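Local coordinates for protein ZmpA Glycopeptidase (Clostridium perfringens, PDB 6XSX) that probably acts as a zinc metallopeptidase of the M60 family that cleaves glycosylated proteins, the chain here being its catalytic module, at residues 356-361 against 400-405. Numbering follows the deposited sequence.
Sequences WQLQLY and LDLSEH
Leu358 and His405 approach each other across the gap between their segments, and the leucine lies over one face of the imidazole. Its CD2 sits 4.0 Å from the centroid of the His405 ring, 23° off the normal and displaced toward the rim: a CH-pi contact. At that rim NE2 of His405 is 3.8 Å from CD2 of Leu358. With chi1 at 177°, CG of His405 stands anti to its own backbone N, which carries the ring across to helix 347-361. The other branch of Leu358 goes to Leu402, CD1 to CD1 at 3.9 Å, two leucine ends meeting tip to tip. Next to Leu358 on helix 347-361, Gln357 brings OE1 to 3.3 Å from CE1 of His405; amide and ring planes are inclined by 37°, and no hydrogen bond spans the two segments. The contact thus joins the C-terminal end of helix 347-361 to the start of helix 403-408, within the largely helical part of the M60 peptidase module. Leu402 takes the N-cap position of the latter helix, and just before it Asp401 closes an Asx turn, OD1 accepting from the backbone N of Ser403 at 3.2 Å. Around this shell, polar partners fix both flat groups: NE2 of His405 is hydrogen-bonded to the carbonyl oxygen of Pro354, one turn back from Leu358, whereas the Gln357 amide is hydrogen-bonded at both ends, OE1 to NE2 of His409 and NE2 to the carbonyl oxygens of Trp432 and Ala434. Helix 383-398 packs against both leucines through Ala394 and against Leu358 also through Phe398, while Phe365 of helix 365-375 touches Leu358 as well.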
ATOM      1  N   TRP A 356      -8.378  -9.981   6.669  1.00 17.75           N
ATOM      2  CA  TRP A 356      -8.409  -8.736   7.418  1.00 17.45           C
ATOM      3  C   TRP A 356      -8.852  -8.991   8.863  1.00 17.68           C
ATOM      4  O   TRP A 356      -8.281  -8.436   9.804  1.00 17.73           O
ATOM      5  CB  TRP A 356      -9.296  -7.705   6.707  1.00 17.10           C
ATOM      6  CG  TRP A 356      -9.379  -6.394   7.430  1.00 16.52           C
ATOM      7  CD1 TRP A 356     -10.505  -5.781   7.896  1.00 16.68           C
ATOM      8  CD2 TRP A 356      -8.278  -5.546   7.802  1.00 16.52           C
ATOM      9  NE1 TRP A 356     -10.184  -4.594   8.498  1.00 16.56           N
ATOM     10  CE2 TRP A 356      -8.825  -4.432   8.474  1.00 16.44           C
ATOM     11  CE3 TRP A 356      -6.887  -5.610   7.629  1.00 16.38           C
ATOM     12  CZ2 TRP A 356      -8.029  -3.399   8.973  1.00 16.65           C
ATOM     13  CZ3 TRP A 356      -6.099  -4.589   8.128  1.00 16.28           C
ATOM     14  CH2 TRP A 356      -6.666  -3.498   8.790  1.00 16.47           C
ATOM     15  N   GLN A 357      -9.873  -9.843   9.028  1.00 17.73           N
ATOM     16  CA  GLN A 357     -10.394 -10.205  10.340  1.00 17.44           C
ATOM     17  C   GLN A 357      -9.306 -10.827  11.213  1.00 17.22           C
ATOM     18  O   GLN A 357      -9.209 -10.504  12.396  1.00 17.43           O
ATOM     19  CB  GLN A 357     -11.564 -11.181  10.213  1.00 17.29           C
ATOM     20  CG  GLN A 357     -12.819 -10.554   9.633  1.00 17.32           C
ATOM     21  CD  GLN A 357     -13.986 -11.507   9.657  1.00 17.87           C
ATOM     22  OE1 GLN A 357     -13.871 -12.663   9.260  1.00 17.61           O
ATOM     23  NE2 GLN A 357     -15.127 -11.019  10.125  1.00 17.90           N
ATOM     24  N   LEU A 358      -8.516 -11.743  10.635  1.00 17.42           N
ATOM     25  CA  LEU A 358      -7.424 -12.375  11.365  1.00 17.71           C
ATOM     26  C   LEU A 358      -6.391 -11.330  11.781  1.00 18.19           C
ATOM     27  O   LEU A 358      -5.782 -11.471  12.836  1.00 20.08           O
ATOM     28  CB  LEU A 358      -6.784 -13.486  10.522  1.00 16.70           C
ATOM     29  CG  LEU A 358      -7.697 -14.667  10.178  1.00 17.05           C
ATOM     30  CD1 LEU A 358      -7.011 -15.654   9.236  1.00 15.65           C
ATOM     31  CD2 LEU A 358      -8.195 -15.380  11.431  1.00 16.61           C
ATOM     32  N   GLN A 359      -6.220 -10.281  10.960  1.00 18.88           N
ATOM     33  CA  GLN A 359      -5.261  -9.216  11.225  1.00 18.67           C
ATOM     34  C   GLN A 359      -5.804  -8.262  12.291  1.00 18.77           C
ATOM     35  O   GLN A 359      -5.045  -7.727  13.095  1.00 18.05           O
ATOM     36  CB  GLN A 359      -4.915  -8.460   9.940  1.00 18.75           C
ATOM     37  CG  GLN A 359      -3.967  -7.283  10.139  1.00 18.28           C
ATOM     38  CD  GLN A 359      -2.569  -7.685  10.558  1.00 18.28           C
ATOM     39  OE1 GLN A 359      -2.158  -8.834  10.425  1.00 18.67           O
ATOM     40  NE2 GLN A 359      -1.827  -6.737  11.092  1.00 17.65           N
ATOM     41  N   LEU A 360      -7.122  -8.056  12.302  1.00 18.04           N
ATOM     42  CA  LEU A 360      -7.743  -7.280  13.368  1.00 18.51           C
ATOM     43  C   LEU A 360      -7.545  -8.018  14.697  1.00 19.86           C
ATOM     44  O   LEU A 360      -7.266  -7.400  15.720  1.00 20.21           O
ATOM     45  CB  LEU A 360      -9.234  -7.093  13.056  1.00 17.07           C
ATOM     46  CG  LEU A 360      -9.579  -6.092  11.947  1.00 17.60           C
ATOM     47  CD1 LEU A 360     -11.039  -6.250  11.529  1.00 17.76           C
ATOM     48  CD2 LEU A 360      -9.346  -4.663  12.416  1.00 17.34           C
ATOM     49  N   TYR A 361      -7.672  -9.353  14.663  1.00 20.38           N
ATOM     50  CA  TYR A 361      -7.596 -10.183  15.856  1.00 20.15           C
ATOM     51  C   TYR A 361      -6.176 -10.184  16.412  1.00 20.40           C
ATOM     52  O   TYR A 361      -5.996 -10.102  17.624  1.00 19.34           O
ATOM     53  CB  TYR A 361      -8.089 -11.604  15.571  1.00 19.66           C
ATOM     54  CG  TYR A 361      -7.859 -12.582  16.699  1.00 20.75           C
ATOM     55  CD1 TYR A 361      -8.551 -12.469  17.899  1.00 21.00           C
ATOM     56  CD2 TYR A 361      -6.937 -13.609  16.578  1.00 19.65           C
ATOM     57  CE1 TYR A 361      -8.344 -13.357  18.943  1.00 21.43           C
ATOM     58  CE2 TYR A 361      -6.714 -14.506  17.610  1.00 21.30           C
ATOM     59  CZ  TYR A 361      -7.424 -14.382  18.796  1.00 22.29           C
ATOM     60  OH  TYR A 361      -7.205 -15.247  19.826  1.00 21.87           O
ATOM     61  N   LEU A 400      -3.902 -22.668  14.652  1.00 24.19           N
ATOM     62  CA  LEU A 400      -5.328 -22.861  14.866  1.00 24.43           C
ATOM     63  C   LEU A 400      -5.939 -23.513  13.632  1.00 23.67           C
ATOM     64  O   LEU A 400      -5.464 -23.320  12.518  1.00 23.39           O
ATOM     65  CB  LEU A 400      -6.003 -21.511  15.141  1.00 24.75           C
ATOM     66  CG  LEU A 400      -5.718 -20.863  16.496  1.00 25.13           C
ATOM     67  CD1 LEU A 400      -6.199 -19.414  16.526  1.00 24.11           C
ATOM     68  CD2 LEU A 400      -6.339 -21.663  17.639  1.00 25.54           C
ATOM     69  N   ASP A 401      -7.012 -24.281  13.838  1.00 23.41           N
ATOM     70  CA  ASP A 401      -7.708 -24.867  12.707  1.00 22.91           C
ATOM     71  C   ASP A 401      -8.692 -23.837  12.155  1.00 21.76           C
ATOM     72  O   ASP A 401      -9.796 -23.690  12.681  1.00 20.77           O
ATOM     73  CB  ASP A 401      -8.353 -26.205  13.083  1.00 22.84           C
ATOM     74  CG  ASP A 401      -9.082 -26.853  11.922  1.00 22.32           C
ATOM     75  OD1 ASP A 401      -9.091 -26.269  10.823  1.00 22.69           O
ATOM     76  OD2 ASP A 401      -9.642 -27.921  12.129  1.00 23.54           O
ATOM     77  N   LEU A 402      -8.288 -23.151  11.078  1.00 20.63           N
ATOM     78  CA  LEU A 402      -9.059 -22.032  10.565  1.00 21.83           C
ATOM     79  C   LEU A 402      -9.953 -22.443   9.396  1.00 22.28           C
ATOM     80  O   LEU A 402     -10.458 -21.576   8.688  1.00 20.10           O
ATOM     81  CB  LEU A 402      -8.106 -20.895  10.185  1.00 20.97           C
ATOM     82  CG  LEU A 402      -7.374 -20.268  11.367  1.00 22.05           C
ATOM     83  CD1 LEU A 402      -6.443 -19.164  10.898  1.00 22.42           C
ATOM     84  CD2 LEU A 402      -8.369 -19.731  12.393  1.00 22.49           C
ATOM     85  N   SER A 403     -10.187 -23.755   9.229  1.00 24.08           N
ATOM     86  CA  SER A 403     -11.018 -24.232   8.131  1.00 26.31           C
ATOM     87  C   SER A 403     -12.435 -23.661   8.227  1.00 25.57           C
ATOM     88  O   SER A 403     -12.965 -23.156   7.237  1.00 24.42           O
ATOM     89  CB  SER A 403     -11.020 -25.745   8.023  1.00 29.13           C
ATOM     90  OG  SER A 403      -9.817 -26.202   7.404  1.00 33.27           O
ATOM     91  N   GLU A 404     -13.029 -23.737   9.429  1.00 22.59           N
ATOM     92  CA  GLU A 404     -14.382 -23.257   9.656  1.00 23.83           C
ATOM     93  C   GLU A 404     -14.473 -21.756   9.355  1.00 23.78           C
ATOM     94  O   GLU A 404     -15.413 -21.312   8.688  1.00 24.46           O
ATOM     95  CB  GLU A 404     -14.855 -23.609  11.070  1.00 23.07           C
ATOM     96  CG  GLU A 404     -16.185 -22.968  11.423  1.00 23.22           C
ATOM     97  CD  GLU A 404     -16.749 -23.360  12.776  1.00 23.18           C
ATOM     98  OE1 GLU A 404     -17.869 -22.916  13.095  1.00 22.22           O
ATOM     99  OE2 GLU A 404     -16.061 -24.104  13.510  1.00 23.79           O
ATOM    100  N   HIS A 405     -13.491 -20.986   9.850  1.00 22.39           N
ATOM    101  CA  HIS A 405     -13.420 -19.543   9.642  1.00 22.31           C
ATOM    102  C   HIS A 405     -13.589 -19.206   8.157  1.00 22.84           C
ATOM    103  O   HIS A 405     -14.420 -18.378   7.783  1.00 23.15           O
ATOM    104  CB  HIS A 405     -12.095 -18.991  10.212  1.00 21.13           C
ATOM    105  CG  HIS A 405     -11.889 -17.530   9.977  1.00 20.60           C
ATOM    106  ND1 HIS A 405     -12.549 -16.561  10.710  1.00 20.55           N
ATOM    107  CD2 HIS A 405     -11.106 -16.870   9.095  1.00 20.03           C
ATOM    108  CE1 HIS A 405     -12.184 -15.365  10.282  1.00 21.34           C
ATOM    109  NE2 HIS A 405     -11.292 -15.528   9.298  1.00 20.49           N
TER